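Local coordinates for signal transduction histidine-protein kinase/phosphatase MprB (Mycobacterium hassiacum, PDB 6BLK) that probably autophosphorylates on a histidine with ATP as a two-component sensor kinase and also acts as a phosphoprotein phosphatase, this chain being its ATP-binding domain, at residues Pro77-Ile91 and Pro144-Pro157. Residues are numbered along the deposited sequence; the frame is centred on the assembly and turned at random.
Sequences PGHAELVITDQGPGI and PPGTAIHIVLPGRP. With ATP (adenosine-5'-triphosphate), chain E.
Glu81 reaches His150 on an extended chain, its CG anti to the backbone N (chi1 -173°), while His150 turns its ring beside its own N (chi1 -64°). The two meet across the adjacent antiparallel strands 79-85 and 147-154 of the GHKL (Bergerat) ATP-binding fold. His150 ND1 donates to Glu81 OE2 at 2.8 Å. The acceptor lies close to the ring plane, but the nitrogen stands above the carboxylate plane. Val83 CG1 sits over one face of the same ring, 3.9 Å from its centroid, in a CH-pi contact. The carboxylate and the methyl together restrain the ring's rotation.

The face of the sheet opposite Glu81, Val83 and His150 carries Leu82, Ile84, Ile149 and Ile151. Leu82, Ile84 and Ile149 pack against helix 44-60. Paired backbone bonds such as Leu82 N to Ile151 O, 2.7 Å, hold the register.

At the end of strand 79-85 and the start of strand 147-154 lies the adenine pocket. Asp86 OD1 takes Gly88 N in an Asx turn and Thr147 N, 3.0 Å away, from opposite faces of its carboxylate. This probably sets the carboxylate so that OD2 accepts from ATP N6 at 2.9 Å. A water donates to Asp86 OD1 and accepts from Gly90 N and, at 2.8 Å, from Thr147 OG1.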
ATOM      1  N   PRO A  77      -7.123  -4.340  19.783  1.00 16.57           N
ATOM      2  CA  PRO A  77      -8.562  -4.607  19.647  1.00 22.74           C
ATOM      3  C   PRO A  77      -9.262  -3.759  18.598  1.00 14.25           C
ATOM      4  O   PRO A  77     -10.305  -4.183  18.076  1.00 23.40           O
ATOM      5  CB  PRO A  77      -9.098  -4.328  21.062  1.00 27.08           C
ATOM      6  CG  PRO A  77      -7.920  -4.584  21.934  1.00 24.18           C
ATOM      7  CD  PRO A  77      -6.746  -4.077  21.178  1.00 26.40           C
ATOM      8  N   GLY A  78      -8.726  -2.586  18.245  1.00 16.77           N
ATOM      9  CA  GLY A  78      -9.406  -1.762  17.269  1.00 13.79           C
ATOM     10  C   GLY A  78      -8.607  -1.385  16.031  1.00  9.59           C
ATOM     11  O   GLY A  78      -9.070  -0.547  15.252  1.00 15.02           O
ATOM     12  N   HIS A  79      -7.465  -2.019  15.796  1.00 11.91           N
ATOM     13  CA  HIS A  79      -6.664  -1.641  14.637  1.00 12.00           C
ATOM     14  C   HIS A  79      -5.995  -2.836  13.981  1.00 10.39           C
ATOM     15  O   HIS A  79      -5.593  -3.786  14.643  1.00 14.23           O
ATOM     16  CB  HIS A  79      -5.579  -0.636  15.011  1.00 15.42           C
ATOM     17  CG  HIS A  79      -6.095   0.648  15.561  1.00 10.91           C
ATOM     18  ND1 HIS A  79      -6.490   0.787  16.876  1.00 17.90           N
ATOM     19  CD2 HIS A  79      -6.292   1.851  14.975  1.00 15.87           C
ATOM     20  CE1 HIS A  79      -6.916   2.022  17.070  1.00 17.70           C
ATOM     21  NE2 HIS A  79      -6.808   2.688  15.936  1.00 19.02           N
ATOM     22  N   ALA A  80      -5.774  -2.712  12.671  1.00 12.13           N
ATOM     23  CA  ALA A  80      -5.014  -3.675  11.911  1.00  9.49           C
ATOM     24  C   ALA A  80      -4.027  -2.914  11.046  1.00  9.88           C
ATOM     25  O   ALA A  80      -4.160  -1.712  10.824  1.00 12.51           O
ATOM     26  CB  ALA A  80      -5.895  -4.554  11.020  1.00 12.56           C
ATOM     27  N   GLU A  81      -3.006  -3.623  10.627  1.00  9.83           N
ATOM     28  CA  GLU A  81      -1.936  -3.038   9.849  1.00  8.27           C
ATOM     29  C   GLU A  81      -1.828  -3.787   8.537  1.00 12.28           C
ATOM     30  O   GLU A  81      -1.673  -5.010   8.537  1.00 12.77           O
ATOM     31  CB  GLU A  81      -0.618  -3.103  10.626  1.00 11.87           C
ATOM     32  CG  GLU A  81       0.507  -2.374   9.969  1.00 13.52           C
ATOM     33  CD  GLU A  81       1.867  -2.696  10.596  1.00 23.04           C
ATOM     34  OE1 GLU A  81       2.011  -3.786  11.188  1.00 48.02           O
ATOM     35  OE2 GLU A  81       2.800  -1.871  10.477  1.00 27.01           O
ATOM     36  N   LEU A  82      -1.848  -3.038   7.439  1.00 11.64           N
ATOM     37  CA  LEU A  82      -1.622  -3.558   6.099  1.00  7.89           C
ATOM     38  C   LEU A  82      -0.191  -3.207   5.732  1.00  9.10           C
ATOM     39  O   LEU A  82       0.200  -2.040   5.790  1.00 11.42           O
ATOM     40  CB  LEU A  82      -2.619  -2.967   5.098  1.00 10.07           C
ATOM     41  CG  LEU A  82      -2.392  -3.147   3.592  1.00 12.92           C
ATOM     42  CD1 LEU A  82      -2.520  -4.587   3.142  1.00 12.49           C
ATOM     43  CD2 LEU A  82      -3.404  -2.291   2.826  1.00 20.91           C
ATOM     44  N   VAL A  83       0.581  -4.204   5.368  1.00 10.55           N
ATOM     45  CA  VAL A  83       1.965  -3.981   4.965  1.00 10.54           C
ATOM     46  C   VAL A  83       2.123  -4.547   3.577  1.00 11.75           C
ATOM     47  O   VAL A  83       1.907  -5.750   3.362  1.00 11.66           O
ATOM     48  CB  VAL A  83       2.981  -4.607   5.931  1.00  9.76           C
ATOM     49  CG1 VAL A  83       4.390  -4.192   5.540  1.00 17.61           C
ATOM     50  CG2 VAL A  83       2.717  -4.185   7.344  1.00 15.99           C
ATOM     51  N   ILE A  84       2.506  -3.690   2.640  1.00  9.82           N
ATOM     52  CA  ILE A  84       2.758  -4.085   1.254  1.00 11.50           C
ATOM     53  C   ILE A  84       4.253  -3.914   0.968  1.00 12.49           C
ATOM     54  O   ILE A  84       4.839  -2.845   1.204  1.00 11.72           O
ATOM     55  CB  ILE A  84       1.897  -3.287   0.265  1.00 12.26           C
ATOM     56  CG1 ILE A  84       0.423  -3.671   0.415  1.00 12.62           C
ATOM     57  CG2 ILE A  84       2.372  -3.508  -1.169  1.00 12.50           C
ATOM     58  CD1 ILE A  84      -0.560  -2.705  -0.205  1.00 13.33           C
ATOM     59  N   THR A  85       4.886  -4.998   0.532  1.00 12.97           N
ATOM     60  CA  THR A  85       6.329  -5.052   0.446  1.00 12.15           C
ATOM     61  C   THR A  85       6.745  -5.500  -0.939  1.00 14.03           C
ATOM     62  O   THR A  85       6.051  -6.282  -1.603  1.00 14.54           O
ATOM     63  CB  THR A  85       6.982  -6.023   1.460  1.00 13.52           C
ATOM     64  OG1 THR A  85       6.396  -7.321   1.316  1.00 20.51           O
ATOM     65  CG2 THR A  85       6.839  -5.558   2.860  1.00 16.62           C
ATOM     66  N   ASP A  86       7.904  -5.009  -1.364  1.00 10.56           N
ATOM     67  CA  ASP A  86       8.491  -5.460  -2.630  1.00 12.77           C
ATOM     68  C   ASP A  86       9.976  -5.730  -2.444  1.00 12.55           C
ATOM     69  O   ASP A  86      10.545  -5.573  -1.361  1.00 14.12           O
ATOM     70  CB  ASP A  86       8.252  -4.447  -3.752  1.00 15.81           C
ATOM     71  CG  ASP A  86       8.845  -3.105  -3.436  1.00 20.67           C
ATOM     72  OD1 ASP A  86      10.081  -3.019  -3.221  1.00 16.41           O
ATOM     73  OD2 ASP A  86       8.056  -2.135  -3.343  1.00 17.35           O
ATOM     74  N   GLN A  87      10.613  -6.164  -3.548  1.00 13.88           N
ATOM     75  CA  GLN A  87      12.034  -6.452  -3.605  1.00 13.69           C
ATOM     76  C   GLN A  87      12.752  -5.470  -4.514  1.00 12.68           C
ATOM     77  O   GLN A  87      13.772  -5.797  -5.118  1.00 16.65           O
ATOM     78  CB  GLN A  87      12.250  -7.881  -4.084  1.00 13.35           C
ATOM     79  CG  GLN A  87      11.735  -8.919  -3.129  1.00 13.22           C
ATOM     80  CD  GLN A  87      12.043 -10.327  -3.602  1.00 20.02           C
ATOM     81  OE1 GLN A  87      11.552 -10.768  -4.638  1.00 22.30           O
ATOM     82  NE2 GLN A  87      12.864 -11.028  -2.849  1.00 32.97           N
ATOM     83  N   GLY A  88      12.206  -4.273  -4.629  1.00 11.54           N
ATOM     84  CA  GLY A  88      12.800  -3.211  -5.382  1.00 16.30           C
ATOM     85  C   GLY A  88      13.900  -2.524  -4.607  1.00 14.54           C
ATOM     86  O   GLY A  88      14.397  -3.016  -3.590  1.00 13.48           O
ATOM     87  N   PRO A  89      14.331  -1.360  -5.091  1.00 15.66           N
ATOM     88  CA  PRO A  89      15.496  -0.715  -4.480  1.00 12.45           C
ATOM     89  C   PRO A  89      15.270  -0.181  -3.083  1.00 17.85           C
ATOM     90  O   PRO A  89      16.254   0.071  -2.367  1.00 19.08           O
ATOM     91  CB  PRO A  89      15.797   0.436  -5.448  1.00 18.59           C
ATOM     92  CG  PRO A  89      14.472   0.731  -6.050  1.00 19.75           C
ATOM     93  CD  PRO A  89      13.824  -0.591  -6.239  1.00 20.47           C
ATOM     94  N   GLY A  90      14.026   0.014  -2.675  1.00 19.71           N
ATOM     95  CA  GLY A  90      13.748   0.633  -1.402  1.00 15.01           C
ATOM     96  C   GLY A  90      13.879   2.144  -1.475  1.00 21.73           C
ATOM     97  O   GLY A  90      14.529   2.705  -2.348  1.00 25.44           O
ATOM     98  N   ILE A  91      13.237   2.808  -0.530  1.00 14.88           N
ATOM     99  CA  ILE A  91      13.317   4.264  -0.398  1.00 16.52           C
ATOM    100  C   ILE A  91      14.228   4.564   0.787  1.00 13.34           C
ATOM    101  O   ILE A  91      13.923   4.137   1.907  1.00 16.06           O
ATOM    102  CB  ILE A  91      11.929   4.892  -0.208  1.00 19.62           C
ATOM    103  CG1 ILE A  91      11.102   4.696  -1.490  1.00 22.05           C
ATOM    104  CG2 ILE A  91      12.061   6.388   0.143  1.00 18.40           C
ATOM    105  CD1 ILE A  91       9.628   5.061  -1.365  1.00 23.56           C
ATOM    106  N   PRO A 144      18.504  -6.054  -3.184  1.00 21.77           N
ATOM    107  CA  PRO A 144      18.115  -4.804  -2.535  1.00 21.43           C
ATOM    108  C   PRO A 144      17.150  -5.032  -1.360  1.00 15.56           C
ATOM    109  O   PRO A 144      16.598  -6.126  -1.183  1.00 17.74           O
ATOM    110  CB  PRO A 144      17.439  -4.023  -3.673  1.00 23.03           C
ATOM    111  CG  PRO A 144      16.843  -5.039  -4.509  1.00 28.86           C
ATOM    112  CD  PRO A 144      17.813  -6.219  -4.473  1.00 24.92           C
ATOM    113  N   PRO A 145      16.923  -3.982  -0.567  1.00 15.02           N
ATOM    114  CA  PRO A 145      16.105  -4.151   0.645  1.00 14.38           C
ATOM    115  C   PRO A 145      14.607  -4.074   0.402  1.00 17.22           C
ATOM    116  O   PRO A 145      13.839  -4.561   1.243  1.00 16.58           O
ATOM    117  CB  PRO A 145      16.596  -3.009   1.541  1.00 16.49           C
ATOM    118  CG  PRO A 145      17.045  -1.968   0.563  1.00 18.78           C
ATOM    119  CD  PRO A 145      17.711  -2.740  -0.520  1.00 13.17           C
ATOM    120  N   GLY A 146      14.171  -3.479  -0.706  1.00 15.60           N
ATOM    121  CA  GLY A 146      12.762  -3.341  -1.026  1.00 14.98           C
ATOM    122  C   GLY A 146      12.127  -2.270  -0.167  1.00 11.88           C
ATOM    123  O   GLY A 146      12.735  -1.813   0.801  1.00 15.22           O
ATOM    124  N   THR A 147      10.930  -1.844  -0.563  1.00 11.16           N
ATOM    125  CA  THR A 147      10.107  -0.895   0.187  1.00 12.83           C
ATOM    126  C   THR A 147       8.981  -1.610   0.907  1.00 16.45           C
ATOM    127  O   THR A 147       8.365  -2.539   0.379  1.00 12.53           O
ATOM    128  CB  THR A 147       9.502   0.162  -0.740  1.00 17.12           C
ATOM    129  OG1 THR A 147      10.541   0.823  -1.451  1.00 17.57           O
ATOM    130  CG2 THR A 147       8.741   1.244   0.040  1.00 17.00           C
ATOM    131  N   ALA A 148       8.675  -1.127   2.106  1.00 14.73           N
ATOM    132  CA  ALA A 148       7.516  -1.553   2.864  1.00  9.40           C
ATOM    133  C   ALA A 148       6.681  -0.315   3.127  1.00 12.47           C
ATOM    134  O   ALA A 148       7.190   0.671   3.667  1.00 14.36           O
ATOM    135  CB  ALA A 148       7.951  -2.228   4.157  1.00 13.87           C
ATOM    136  N   ILE A 149       5.429  -0.334   2.680  1.00 11.61           N
ATOM    137  CA  ILE A 149       4.458   0.684   3.055  1.00  9.56           C
ATOM    138  C   ILE A 149       3.563   0.074   4.115  1.00 12.03           C
ATOM    139  O   ILE A 149       2.936  -0.964   3.872  1.00 10.20           O
ATOM    140  CB  ILE A 149       3.629   1.142   1.862  1.00  8.66           C
ATOM    141  CG1 ILE A 149       4.538   1.710   0.757  1.00 15.44           C
ATOM    142  CG2 ILE A 149       2.604   2.151   2.316  1.00 16.19           C
ATOM    143  CD1 ILE A 149       5.193   3.030   1.079  1.00 18.83           C
ATOM    144  N   HIS A 150       3.480   0.737   5.277  1.00  9.57           N
ATOM    145  CA  HIS A 150       2.724   0.252   6.418  1.00  7.19           C
ATOM    146  C   HIS A 150       1.526   1.179   6.620  1.00 14.40           C
ATOM    147  O   HIS A 150       1.710   2.387   6.822  1.00 14.11           O
ATOM    148  CB  HIS A 150       3.592   0.286   7.685  1.00 10.28           C
ATOM    149  CG  HIS A 150       4.786  -0.611   7.691  1.00 16.98           C
ATOM    150  ND1 HIS A 150       4.877  -1.694   8.536  1.00 13.15           N
ATOM    151  CD2 HIS A 150       5.965  -0.560   7.020  1.00 17.84           C
ATOM    152  CE1 HIS A 150       6.042  -2.288   8.368  1.00 15.91           C
ATOM    153  NE2 HIS A 150       6.718  -1.626   7.449  1.00 15.28           N
ATOM    154  N   ILE A 151       0.320   0.611   6.619  1.00 10.81           N
ATOM    155  CA  ILE A 151      -0.929   1.354   6.784  1.00 11.64           C
ATOM    156  C   ILE A 151      -1.699   0.762   7.956  1.00 12.59           C
ATOM    157  O   ILE A 151      -2.098  -0.417   7.930  1.00 11.92           O
ATOM    158  CB  ILE A 151      -1.779   1.307   5.510  1.00 10.31           C
ATOM    159  CG1 ILE A 151      -1.054   2.048   4.373  1.00 13.37           C
ATOM    160  CG2 ILE A 151      -3.178   1.892   5.766  1.00 14.69           C
ATOM    161  CD1 ILE A 151      -1.689   1.906   3.018  1.00 20.14           C
ATOM    162  N   VAL A 152      -1.960   1.591   8.953  1.00  9.71           N
ATOM    163  CA  VAL A 152      -2.760   1.191  10.094  1.00 10.29           C
ATOM    164  C   VAL A 152      -4.176   1.720   9.875  1.00 11.93           C
ATOM    165  O   VAL A 152      -4.361   2.906   9.595  1.00 12.42           O
ATOM    166  CB  VAL A 152      -2.132   1.707  11.393  1.00 12.97           C
ATOM    167  CG1 VAL A 152      -3.040   1.383  12.582  1.00 12.20           C
ATOM    168  CG2 VAL A 152      -0.783   1.083  11.578  1.00 24.17           C
ATOM    169  N   LEU A 153      -5.183   0.838  10.018  1.00 10.99           N
ATOM    170  CA  LEU A 153      -6.595   1.166   9.785  1.00 11.49           C
ATOM    171  C   LEU A 153      -7.399   0.791  11.023  1.00  9.75           C
ATOM    172  O   LEU A 153      -7.334  -0.359  11.484  1.00 13.58           O
ATOM    173  CB  LEU A 153      -7.191   0.442   8.582  1.00 17.98           C
ATOM    174  CG  LEU A 153      -6.637   0.914   7.230  1.00 17.83           C
ATOM    175  CD1 LEU A 153      -7.206   0.003   6.160  1.00 19.99           C
ATOM    176  CD2 LEU A 153      -6.978   2.389   6.984  1.00 21.57           C
ATOM    177  N   PRO A 154      -8.187   1.697  11.573  1.00 11.77           N
ATOM    178  CA  PRO A 154      -9.125   1.289  12.616  1.00 10.88           C
ATOM    179  C   PRO A 154     -10.217   0.409  12.035  1.00 11.58           C
ATOM    180  O   PRO A 154     -10.595   0.511  10.863  1.00 15.97           O
ATOM    181  CB  PRO A 154      -9.687   2.615  13.138  1.00 13.79           C
ATOM    182  CG  PRO A 154      -9.534   3.546  12.028  1.00 19.96           C
ATOM    183  CD  PRO A 154      -8.312   3.119  11.239  1.00 12.60           C
ATOM    184  N   GLY A 155     -10.713  -0.493  12.863  1.00 11.19           N
ATOM    185  CA  GLY A 155     -11.832  -1.310  12.422  1.00 13.79           C
ATOM    186  C   GLY A 155     -12.102  -2.428  13.400  1.00 14.06           C
ATOM    187  O   GLY A 155     -11.753  -2.336  14.579  1.00 15.51           O
ATOM    188  N   ARG A 156     -12.654  -3.518  12.876  1.00 12.04           N
ATOM    189  CA  ARG A 156     -12.997  -4.646  13.727  1.00 12.36           C
ATOM    190  C   ARG A 156     -12.737  -5.963  13.018  1.00 13.07           C
ATOM    191  O   ARG A 156     -12.846  -6.055  11.788  1.00 15.26           O
ATOM    192  CB  ARG A 156     -14.461  -4.560  14.182  1.00 20.30           C
ATOM    193  CG  ARG A 156     -15.479  -4.650  13.109  1.00 28.56           C
ATOM    194  CD  ARG A 156     -16.839  -4.144  13.609  1.00 37.60           C
ATOM    195  NE  ARG A 156     -17.485  -5.090  14.514  1.00 37.36           N
ATOM    196  CZ  ARG A 156     -18.765  -5.028  14.868  1.00 38.61           C
ATOM    197  NH1 ARG A 156     -19.541  -4.055  14.400  1.00 28.17           N
ATOM    198  NH2 ARG A 156     -19.268  -5.939  15.689  1.00 45.12           N
ATOM    199  N   PRO A 157     -12.388  -7.000  13.770  1.00 14.84           N
ATOM    200  CA  PRO A 157     -12.254  -8.322  13.164  1.00 13.01           C
ATOM    201  C   PRO A 157     -13.610  -8.824  12.695  1.00 18.75           C
ATOM    202  O   PRO A 157     -14.652  -8.569  13.319  1.00 21.79           O
ATOM    203  CB  PRO A 157     -11.671  -9.172  14.300  1.00 21.73           C
ATOM    204  CG  PRO A 157     -12.043  -8.500  15.499  1.00 22.15           C
ATOM    205  CD  PRO A 157     -12.013  -7.036  15.182  1.00 15.78           C
TER
HETATM  206  PG  ATP E 501       1.624   8.016  -9.968  1.00 16.53           P
HETATM  207  O1G ATP E 501       1.531   7.105  -8.758  1.00 13.19           O
HETATM  208  O2G ATP E 501       1.040   9.431  -9.839  1.00 14.41           O
HETATM  209  O3G ATP E 501       1.268   7.345 -11.284  1.00 19.04           O
HETATM  210  PB  ATP E 501       4.438   7.732  -9.210  1.00 14.36           P
HETATM  211  O1B ATP E 501       5.724   8.282  -9.799  1.00 19.29           O
HETATM  212  O2B ATP E 501       4.174   6.267  -9.162  1.00 11.83           O
HETATM  213  O3B ATP E 501       3.215   8.333 -10.110  1.00 13.25           O
HETATM  214  PA  ATP E 501       3.922   7.820  -6.322  1.00 11.69           P
HETATM  215  O1A ATP E 501       3.320   8.945  -5.485  1.00 15.25           O
HETATM  216  O2A ATP E 501       3.150   6.529  -6.430  1.00 13.53           O
HETATM  217  O3A ATP E 501       4.217   8.492  -7.780  1.00 12.75           O
HETATM  218  O5' ATP E 501       5.389   7.594  -5.813  1.00 14.45           O
HETATM  219  C5' ATP E 501       6.283   8.686  -5.681  1.00 20.96           C
HETATM  220  C4' ATP E 501       7.691   8.201  -6.002  1.00 19.14           C
HETATM  221  O4' ATP E 501       8.116   7.400  -4.894  1.00 18.42           O
HETATM  222  C3' ATP E 501       7.880   7.328  -7.249  1.00 20.17           C
HETATM  223  O3' ATP E 501       8.074   8.114  -8.446  1.00 14.50           O
HETATM  224  C2' ATP E 501       9.126   6.553  -6.865  1.00 17.20           C
HETATM  225  O2' ATP E 501      10.320   7.337  -7.048  1.00 16.87           O
HETATM  226  C1' ATP E 501       8.956   6.358  -5.375  1.00 20.14           C
HETATM  227  N9  ATP E 501       8.303   5.087  -5.015  1.00 15.30           N
HETATM  228  C8  ATP E 501       7.012   4.886  -4.582  1.00 15.99           C
HETATM  229  N7  ATP E 501       6.809   3.567  -4.302  1.00 13.76           N
HETATM  230  C5  ATP E 501       7.978   2.937  -4.554  1.00 12.87           C
HETATM  231  C6  ATP E 501       8.416   1.564  -4.423  1.00 19.30           C
HETATM  232  N6  ATP E 501       7.536   0.635  -4.025  1.00 15.23           N
HETATM  233  N1  ATP E 501       9.677   1.287  -4.749  1.00 17.54           N
HETATM  234  C2  ATP E 501      10.539   2.232  -5.167  1.00 15.01           C
HETATM  235  N3  ATP E 501      10.208   3.525  -5.289  1.00 18.56           N
HETATM  236  C4  ATP E 501       8.950   3.921  -4.989  1.00 18.46           C
HETATM  237  O   HOH W   1      11.289  -0.681  -3.679  1.00 17.48           O
HETATM  238  O   HOH W   2      12.666  -7.132   0.122  1.00 27.19           O
HETATM  239  O   HOH W   3      11.494   2.183   1.328  1.00 26.31           O